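Local coordinates for response regulator receiver protein (PDB 2RDM) that probably serves as a phosphorylation-dependent receiver in two-component signalling, with an acidic site predicted to accept the phosphoryl group, at residues K40-L45 and G66-R71; D52-D57 and P78-V83; Y84-A89 and S101-K106. The protein carries 1 engineered substitution. All blocks are in the same frame, centred on the assembly; numbering follows the deposited sequence. Where two conformers were deposited one is given.

Contact 1: K40-L45 and G66-R71; sequences KAIEML and GWQVAR. Engineered in segment 40-45: Met44 (natural residue Leu).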
loop_
_atom_site.group_PDB
_atom_site.type_symbol
_atom_site.label_atom_id
_atom_site.label_comp_id
_atom_site.label_asym_id
_atom_site.label_seq_id
_atom_site.Cartn_x
_atom_site.Cartn_y
_atom_site.Cartn_z
ATOM N N LYS A 40 17.685 -21.757 19.192
ATOM C CA LYS A 40 17.559 -22.860 18.237
ATOM C C LYS A 40 17.130 -22.347 16.863
ATOM O O LYS A 40 17.623 -22.816 15.832
ATOM C CB LYS A 40 16.590 -23.927 18.765
ATOM C CG LYS A 40 17.169 -24.809 19.891
ATOM C CD LYS A 40 16.067 -25.492 20.705
ATOM C CE LYS A 40 16.636 -26.477 21.722
ATOM N NZ LYS A 40 15.560 -27.169 22.499
ATOM N N ALA A 41 16.219 -21.375 16.850
ATOM C CA ALA A 41 15.810 -20.734 15.583
ATOM C C ALA A 41 16.994 -20.076 14.852
ATOM O O ALA A 41 17.170 -20.251 13.637
ATOM C CB ALA A 41 14.697 -19.723 15.833
ATOM N N ILE A 42 17.818 -19.344 15.593
ATOM C CA ILE A 42 18.997 -18.656 15.018
ATOM C C ILE A 42 20.024 -19.668 14.475
ATOM O O ILE A 42 20.543 -19.503 13.369
ATOM C CB ILE A 42 19.608 -17.668 16.048
ATOM C CG1 ILE A 42 18.662 -16.474 16.220
ATOM C CG2 ILE A 42 21.013 -17.185 15.637
ATOM C CD1 ILE A 42 18.927 -15.618 17.426
ATOM N N GLU A 43 20.248 -20.739 15.232
ATOM C CA GLU A 43 21.124 -21.829 14.799
ATOM C C GLU A 43 20.659 -22.413 13.464
ATOM O O GLU A 43 21.464 -22.578 12.547
ATOM C CB GLU A 43 21.198 -22.919 15.868
ATOM C CG GLU A 43 22.159 -24.055 15.532
ATOM C CD GLU A 43 22.239 -25.085 16.643
ATOM O OE1 GLU A 43 21.214 -25.731 16.927
ATOM O OE2 GLU A 43 23.326 -25.247 17.234
HETATM N N MSE A 44 19.374 -22.661 13.361
HETATM C CA MSE A 44 18.811 -23.151 12.151
HETATM C C MSE A 44 18.966 -22.186 10.989
HETATM O O MSE A 44 19.354 -22.569 9.919
HETATM C CB MSE A 44 17.375 -23.554 12.378
HETATM C CG MSE A 44 16.766 -24.251 11.252
HETATM SE SE MSE A 44 17.336 -26.062 10.983
HETATM C CE MSE A 44 17.868 -26.423 12.693
ATOM N N LEU A 45 18.671 -20.928 11.224
ATOM C CA LEU A 45 18.856 -19.885 10.209
ATOM C C LEU A 45 20.299 -19.826 9.717
ATOM O O LEU A 45 20.544 -19.726 8.516
ATOM C CB LEU A 45 18.420 -18.519 10.743
ATOM C CG LEU A 45 16.908 -18.289 10.771
ATOM C CD1 LEU A 45 16.499 -17.251 11.807
ATOM C CD2 LEU A 45 16.372 -17.902 9.393
ATOM N N GLY A 66 12.599 -13.039 20.262
ATOM C CA GLY A 66 12.089 -13.094 18.897
ATOM C C GLY A 66 12.465 -11.915 18.021
ATOM O O GLY A 66 12.574 -12.060 16.790
ATOM N N TRP A 67 12.662 -10.752 18.641
ATOM C CA TRP A 67 13.137 -9.570 17.911
ATOM C C TRP A 67 14.506 -9.861 17.306
ATOM O O TRP A 67 14.774 -9.539 16.138
ATOM C CB TRP A 67 13.228 -8.330 18.809
ATOM C CG TRP A 67 11.992 -8.015 19.620
ATOM C CD1 TRP A 67 11.914 -7.895 20.983
ATOM C CD2 TRP A 67 10.677 -7.762 19.120
ATOM N NE1 TRP A 67 10.628 -7.579 21.354
ATOM C CE2 TRP A 67 9.852 -7.489 20.224
ATOM C CE3 TRP A 67 10.118 -7.722 17.838
ATOM C CZ2 TRP A 67 8.495 -7.203 20.090
ATOM C CZ3 TRP A 67 8.774 -7.456 17.705
ATOM C CH2 TRP A 67 7.971 -7.187 18.831
ATOM N N GLN A 68 15.348 -10.516 18.104
ATOM C CA GLN A 68 16.686 -10.866 17.656
ATOM C C GLN A 68 16.673 -11.976 16.608
ATOM O O GLN A 68 17.474 -11.948 15.653
ATOM C CB GLN A 68 17.588 -11.217 18.837
ATOM C CG GLN A 68 19.069 -11.298 18.487
ATOM C CD GLN A 68 19.549 -10.211 17.520
ATOM O OE1 GLN A 68 19.349 -9.015 17.741
ATOM N NE2 GLN A 68 20.216 -10.633 16.457
ATOM N N VAL A 69 15.734 -12.920 16.741
ATOM C CA VAL A 69 15.548 -13.986 15.736
ATOM C C VAL A 69 15.286 -13.364 14.366
ATOM O O VAL A 69 15.906 -13.751 13.366
ATOM C CB VAL A 69 14.376 -14.961 16.087
ATOM C CG1 VAL A 69 14.149 -15.973 14.945
ATOM C CG2 VAL A 69 14.677 -15.716 17.367
ATOM N N ALA A 70 14.384 -12.383 14.338
ATOM C CA ALA A 70 14.011 -11.729 13.075
ATOM C C ALA A 70 15.176 -10.964 12.429
ATOM O O ALA A 70 15.319 -10.962 11.201
ATOM C CB ALA A 70 12.806 -10.821 13.298
ATOM N N ARG A 71 16.011 -10.332 13.253
ATOM C CA ARG A 71 17.184 -9.604 12.768
ATOM C C ARG A 71 18.147 -10.550 12.085
ATOM O O ARG A 71 18.625 -10.254 10.990
ATOM C CB ARG A 71 17.887 -8.851 13.896
ATOM C CG ARG A 71 17.002 -7.812 14.521
ATOM C CD ARG A 71 17.760 -6.706 15.251
ATOM N NE ARG A 71 16.874 -6.119 16.254
ATOM C CZ ARG A 71 15.899 -5.257 15.976
ATOM N NH1 ARG A 71 15.696 -4.846 14.715
ATOM N NH2 ARG A 71 15.131 -4.803 16.961
#
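With CG1 swung opposite its backbone N (chi1 175°), Val69 presents this methyl to Ala41 and Leu45, two residues one turn apart on helix 38-46. Its other branch, CG2, faces Ile42, whose chi1 of -71° places CG1 opposite the carbonyl carbon and leads the chain out over the Val69 backbone. Ala41 CB rests 3.9 Å from Val69 CG1, and Leu45 CD1 approaches the same methyl at 4.1 Å. The Leu45 and Val69 side chains meet at about a right angle. Beside them, Ile42 CG1 packs on Val69 CA at 4.0 Å and touches Val69 CG2 at 4.2 Å. Toward the partly exposed flank, Ile42 CD1 lies over the same CA and also comes to 4.3 Å from Gln68 O. Val69 thus carries most of this part of the helix pairing, in which the segment axes run parallel to within 4° and come to 9.5 Å of each other. Beneath the seam lies the central sheet: Ala41 and Leu45 also touch Leu9 of strand 7-11, while Ile42 and Leu45 extend the helix pairing to Val72 and Ala73. Such side-by-side packing of two helices on one face of a parallel sheet belongs to the alternating beta-alpha architecture of receiver domains. Since the groups that meet are almost entirely aliphatic, and backbone bonds such as Leu45 N to Ala41 O stay within each helix, the interface rests on shape and the exclusion of water, with no directional bond to fix the two helices in register.

Contact 2: D52-D57 and P78-V83; sequences DGVVTD and PNMPIV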
loop_
_atom_site.group_PDB
_atom_site.type_symbol
_atom_site.label_atom_id
_atom_site.label_comp_id
_atom_site.label_asym_id
_atom_site.label_seq_id
_atom_site.Cartn_x
_atom_site.Cartn_y
_atom_site.Cartn_z
ATOM N N ASP A 52 12.062 -20.285 4.141
ATOM C CA ASP A 52 11.332 -19.337 3.316
ATOM C C ASP A 52 10.539 -18.299 4.100
ATOM O O ASP A 52 10.128 -17.292 3.541
ATOM C CB ASP A 52 10.413 -20.090 2.370
ATOM C CG ASP A 52 11.169 -21.077 1.495
ATOM O OD1 ASP A 52 12.026 -20.635 0.703
ATOM O OD2 ASP A 52 10.907 -22.292 1.620
ATOM N N GLY A 53 10.326 -18.528 5.386
ATOM C CA GLY A 53 9.603 -17.552 6.184
ATOM C C GLY A 53 9.783 -17.924 7.629
ATOM O O GLY A 53 10.156 -19.060 7.938
ATOM N N VAL A 54 9.519 -16.981 8.521
ATOM C CA VAL A 54 9.805 -17.207 9.921
ATOM C C VAL A 54 8.595 -16.754 10.737
ATOM O O VAL A 54 8.146 -15.626 10.581
ATOM C CB VAL A 54 11.086 -16.439 10.378
ATOM C CG1 VAL A 54 11.289 -16.568 11.886
ATOM C CG2 VAL A 54 12.338 -16.935 9.620
ATOM N N VAL A 55 8.067 -17.664 11.546
ATOM C CA VAL A 55 6.987 -17.359 12.491
ATOM C C VAL A 55 7.534 -17.571 13.902
ATOM O O VAL A 55 7.801 -18.718 14.289
ATOM C CB VAL A 55 5.757 -18.266 12.261
ATOM C CG1 VAL A 55 4.671 -17.929 13.232
ATOM C CG2 VAL A 55 5.191 -18.095 10.855
ATOM N N THR A 56 7.668 -16.487 14.671
ATOM C CA THR A 56 8.390 -16.547 15.951
ATOM C C THR A 56 7.664 -15.852 17.098
ATOM O O THR A 56 7.114 -14.775 16.914
ATOM C CB THR A 56 9.865 -15.992 15.829
ATOM O OG1 THR A 56 10.566 -16.137 17.081
ATOM C CG2 THR A 56 9.906 -14.510 15.404
ATOM N N ASP A 57 7.697 -16.472 18.282
ATOM C CA ASP A 57 7.337 -15.790 19.548
ATOM C C ASP A 57 8.220 -14.586 19.830
ATOM O O ASP A 57 9.354 -14.544 19.387
ATOM C CB ASP A 57 7.561 -16.710 20.748
ATOM C CG ASP A 57 6.601 -17.854 20.813
ATOM O OD1 ASP A 57 5.742 -17.986 19.916
ATOM O OD2 ASP A 57 6.726 -18.632 21.787
ATOM N N PRO A 78 17.276 -10.442 3.323
ATOM C CA PRO A 78 16.674 -9.124 3.549
ATOM C C PRO A 78 15.177 -9.068 3.250
ATOM O O PRO A 78 14.486 -8.190 3.753
ATOM C CB PRO A 78 17.459 -8.210 2.595
ATOM C CG PRO A 78 18.016 -9.134 1.544
ATOM C CD PRO A 78 18.342 -10.384 2.301
ATOM N N ASN A 79 14.686 -10.006 2.450
ATOM C CA ASN A 79 13.265 -10.073 2.099
ATOM C C ASN A 79 12.442 -11.087 2.896
ATOM O O ASN A 79 11.252 -11.264 2.616
ATOM C CB ASN A 79 13.139 -10.361 0.603
ATOM C CG ASN A 79 13.798 -9.291 -0.242
ATOM O OD1 ASN A 79 14.647 -9.583 -1.081
ATOM N ND2 ASN A 79 13.426 -8.041 -0.006
HETATM N N MSE A 80 13.062 -11.721 3.896
HETATM C CA MSE A 80 12.448 -12.832 4.624
HETATM C C MSE A 80 11.115 -12.398 5.225
HETATM O O MSE A 80 11.079 -11.390 5.917
HETATM C CB MSE A 80 13.342 -13.296 5.779
HETATM C CG MSE A 80 12.806 -14.555 6.459
HETATM SE SE MSE A 80 13.143 -16.179 5.335
HETATM C CE MSE A 80 14.905 -16.562 6.073
ATOM N N PRO A 81 10.027 -13.117 4.907
ATOM C CA PRO A 81 8.752 -12.972 5.595
ATOM C C PRO A 81 8.898 -13.190 7.108
ATOM O O PRO A 81 9.454 -14.193 7.540
ATOM C CB PRO A 81 7.905 -14.079 4.980
ATOM C CG PRO A 81 8.440 -14.176 3.569
ATOM C CD PRO A 81 9.924 -14.057 3.772
ATOM N N ILE A 82 8.419 -12.239 7.892
ATOM C CA ILE A 82 8.570 -12.335 9.343
ATOM C C ILE A 82 7.195 -12.100 9.956
ATOM O O ILE A 82 6.592 -11.056 9.707
ATOM C CB ILE A 82 9.560 -11.282 9.889
ATOM C CG1 ILE A 82 10.971 -11.475 9.314
ATOM C CG2 ILE A 82 9.562 -11.267 11.434
ATOM C CD1 ILE A 82 11.706 -12.708 9.791
ATOM N N VAL A 83 6.694 -13.092 10.692
ATOM C CA VAL A 83 5.472 -12.946 11.485
ATOM C C VAL A 83 5.833 -13.187 12.941
ATOM O O VAL A 83 6.303 -14.272 13.296
ATOM C CB VAL A 83 4.364 -13.947 11.076
ATOM C CG1 VAL A 83 3.103 -13.754 11.934
ATOM C CG2 VAL A 83 3.991 -13.795 9.579
#
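Val54 and Val83 are bound through their backbones at the tight centre of this parallel pairing, where Val83 N donates to Val54 O at 2.9 Å in an almost straight bond (175°). The ladder continues at Thr56 N, which donates to Val83 O at 2.9 Å, and begins at Val54 N, which reaches Pro81 O at 3.0 Å. That first bond is more bent (147°), and its donor is tilted from the carbonyl plane. Val55 CA adds a C-H...O contact of 3.3 Å to Val83 O, giving this oxygen a second partner.

Side chains close both faces. Val54 CB meets Ile82 CD1 at 3.8 Å on the face covered by Ala73 of helix 66-76. On the other, Val55 and Val83 lie under Val117 and Leu120 of helix 110-122. Selenomethionine Met80 joins the Val54 side: bent at chi2 (76°) and chi3, it crosses the valine at about a right angle and lays SE 3.6 Å from Asp52 C, against the peptide leading into Gly53. The buried Pro81 ring is equally close, its CD 3.2 Å from Asp52 O.

The loose side lies at the Asp52 side chain, which is partly exposed and starts away from the partner segment; its OD2 accepts from Thr7 N instead. Here the chain at Pro78 and Asn79 has also diverged from strand 53-57.

The pairing ties strand 53-57 to strand 82-86 in a beta-alpha-beta unit through helix 66-76. Its last rung lies just before Asp57, the predicted phosphorylation site, where Thr56 OG1 also donates to Asp57 O. Three backbone bonds thus satisfy buried N and O atoms between aliphatic faces, consistent with a well-defined backbone leading to Asp57.

Contact 3: Y84-A89 and S101-K106; sequences YISGHA and SIILEK
Tyr84 turns the edge of its ring to Ser101, whose OG sits near the ring plane, 3.3 Å from Tyr84 CE2. Tyr84 CB packs at 3.8 Å on Ile103 CG1, which lies trans to its own backbone N (chi1 -176°) and so runs beside the tyrosine. Ser101 OG is bonded to Val98 O and Trp93 NE1, and Tyr84 OH to Val98 N. On the opposite face of the sheet, Ile85, in one of its two conformers, runs alongside Leu104 in the same direction, their CD1 atoms 3.7 Å apart. Lys106 stretches past Ser86, CG standing 3.5 Å from Ser86 O, and crosses Ile85 at about a right angle, Lys106 CE 4.0 Å from Ile85 CG2. An alanine here would probably leave Ser86 O and Ile85 CG2 without the methylenes that lie against them. Lys106 probably corresponds to the lysine characteristic of receiver active sites. In the parallel backbone ladder, Leu104 N donates to Tyr84 O at 2.9 Å and Lys106 N to Ser86 O at 3.0 Å. Strand 102-105 is outermost in the chain's sheet: helix 110-122 covers Ile102 and Leu104, Trp67 of helix 66-76 meets Tyr84 and Ile103, and strand 53-57 flanks strand 82-86 on its other side.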
loop_
_atom_site.group_PDB
_atom_site.type_symbol
_atom_site.label_atom_id
_atom_site.label_comp_id
_atom_site.label_asym_id
_atom_site.label_seq_id
_atom_site.Cartn_x
_atom_site.Cartn_y
_atom_site.Cartn_z
ATOM N N TYR A 84 5.557 -12.200 13.785
ATOM C CA TYR A 84 5.742 -12.353 15.225
ATOM C C TYR A 84 4.453 -12.812 15.876
ATOM O O TYR A 84 3.369 -12.394 15.477
ATOM C CB TYR A 84 6.137 -11.030 15.862
ATOM C CG TYR A 84 7.375 -10.340 15.302
ATOM C CD1 TYR A 84 8.662 -10.774 15.644
ATOM C CD2 TYR A 84 7.252 -9.244 14.444
ATOM C CE1 TYR A 84 9.786 -10.124 15.155
ATOM C CE2 TYR A 84 8.375 -8.584 13.945
ATOM C CZ TYR A 84 9.634 -9.047 14.279
ATOM O OH TYR A 84 10.724 -8.380 13.834
ATOM N N ILE A 85 4.569 -13.626 16.926
ATOM C CA ILE A 85 3.408 -14.130 17.662
ATOM C C ILE A 85 3.576 -13.762 19.134
ATOM O O ILE A 85 4.504 -14.246 19.777
ATOM C CB ILE A 85 3.280 -15.676 17.553
ATOM C CG1 ILE A 85 3.199 -16.150 16.095
ATOM C CG2 ILE A 85 2.113 -16.196 18.389
ATOM C CD1 ILE A 85 2.122 -15.541 15.252
ATOM N N SER A 86 2.633 -12.985 19.622
ATOM C CA SER A 86 2.742 -12.508 20.965
ATOM C C SER A 86 1.539 -12.668 21.796
ATOM O O SER A 86 0.458 -12.674 21.319
ATOM C CB SER A 86 3.179 -11.088 20.987
ATOM O OG SER A 86 2.076 -10.271 20.840
ATOM N N GLY A 87 1.750 -12.803 23.101
ATOM C CA GLY A 87 0.652 -12.883 24.046
ATOM C C GLY A 87 0.061 -11.523 24.366
ATOM O O GLY A 87 -1.131 -11.290 24.161
ATOM N N HIS A 88 0.899 -10.623 24.868
ATOM C CA HIS A 88 0.420 -9.410 25.519
ATOM C C HIS A 88 0.853 -8.164 24.752
ATOM O O HIS A 88 0.066 -7.574 24.013
ATOM C CB HIS A 88 0.923 -9.341 26.961
ATOM C CG HIS A 88 0.456 -10.476 27.819
ATOM N ND1 HIS A 88 -0.763 -10.470 28.462
ATOM C CD2 HIS A 88 1.046 -11.652 28.141
ATOM C CE1 HIS A 88 -0.905 -11.594 29.142
ATOM N NE2 HIS A 88 0.179 -12.328 28.964
ATOM N N ALA A 89 2.109 -7.772 24.934
ATOM C CA ALA A 89 2.576 -6.464 24.489
ATOM C C ALA A 89 2.982 -6.492 23.021
ATOM O O ALA A 89 4.006 -7.074 22.661
ATOM C CB ALA A 89 3.735 -5.992 25.354
ATOM N N SER A 101 7.166 -6.540 8.545
ATOM C CA SER A 101 6.770 -7.710 9.294
ATOM C C SER A 101 5.317 -7.539 9.723
ATOM O O SER A 101 4.757 -6.440 9.596
ATOM C CB SER A 101 7.678 -7.874 10.502
ATOM O OG SER A 101 7.567 -6.720 11.349
ATOM N N ILE A 102 4.701 -8.628 10.184
ATOM C CA ILE A 102 3.357 -8.587 10.770
ATOM C C ILE A 102 3.465 -9.107 12.202
ATOM O O ILE A 102 4.148 -10.093 12.436
ATOM C CB ILE A 102 2.383 -9.450 9.948
ATOM C CG1 ILE A 102 2.180 -8.829 8.553
ATOM C CG2 ILE A 102 1.041 -9.636 10.645
ATOM C CD1 ILE A 102 1.278 -9.651 7.635
ATOM N N ILE A 103 2.829 -8.441 13.159
ATOM C CA ILE A 103 2.697 -9.048 14.487
ATOM C C ILE A 103 1.246 -9.484 14.737
ATOM O O ILE A 103 0.308 -8.721 14.467
ATOM C CB ILE A 103 3.256 -8.148 15.647
ATOM C CG1 ILE A 103 3.171 -8.896 16.991
ATOM C CG2 ILE A 103 2.573 -6.790 15.691
ATOM C CD1 ILE A 103 4.107 -8.383 18.062
ATOM N N LEU A 104 1.076 -10.712 15.213
ATOM C CA LEU A 104 -0.231 -11.232 15.577
ATOM C C LEU A 104 -0.307 -11.333 17.095
ATOM O O LEU A 104 0.511 -12.003 17.708
ATOM C CB LEU A 104 -0.441 -12.604 14.949
ATOM C CG LEU A 104 -0.272 -12.749 13.430
ATOM C CD1 LEU A 104 -0.544 -14.181 13.021
ATOM C CD2 LEU A 104 -1.188 -11.802 12.689
ATOM N N GLU A 105 -1.273 -10.657 17.706
ATOM C CA GLU A 105 -1.424 -10.748 19.154
ATOM C C GLU A 105 -2.617 -11.617 19.523
ATOM O O GLU A 105 -3.702 -11.470 18.959
ATOM C CB GLU A 105 -1.484 -9.366 19.824
ATOM C CG GLU A 105 -2.490 -8.379 19.237
ATOM C CD GLU A 105 -2.428 -6.995 19.895
ATOM O OE1 GLU A 105 -2.857 -6.012 19.246
ATOM O OE2 GLU A 105 -1.956 -6.886 21.053
ATOM N N LYS A 106 -2.391 -12.534 20.460
ATOM C CA LYS A 106 -3.423 -13.452 20.939
ATOM C C LYS A 106 -4.614 -12.680 21.523
ATOM O O LYS A 106 -4.415 -11.693 22.232
ATOM C CB LYS A 106 -2.828 -14.424 21.963
ATOM C CG LYS A 106 -1.771 -15.343 21.367
ATOM C CD LYS A 106 -1.022 -16.095 22.446
ATOM C CE LYS A 106 0.174 -16.813 21.873
ATOM N NZ LYS A 106 1.059 -17.292 22.965
#

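The three contacts step across one receiver domain. Contacts 2 and 3 both use strand 82-86, which sits between strands 53-57 and 102-105, and their centres lie about 13 Å apart; Thr56 O and Ile85 N probably bond between them. Contact 1 lies above one face of this sheet, its centre about 10 Å from that of contact 2 and 16 Å from that of contact 3. Helix 66-76 links the layers, with Ala70 packing on Ile82 and Trp67 on Tyr84. Along the chain the segments of contacts 1 and 2 alternate, while contact 3 follows both. Helix 66-76 and strand 82-86 thus join the helix layer to the sheet, with Asp57 at the C-terminal end of strand 53-57.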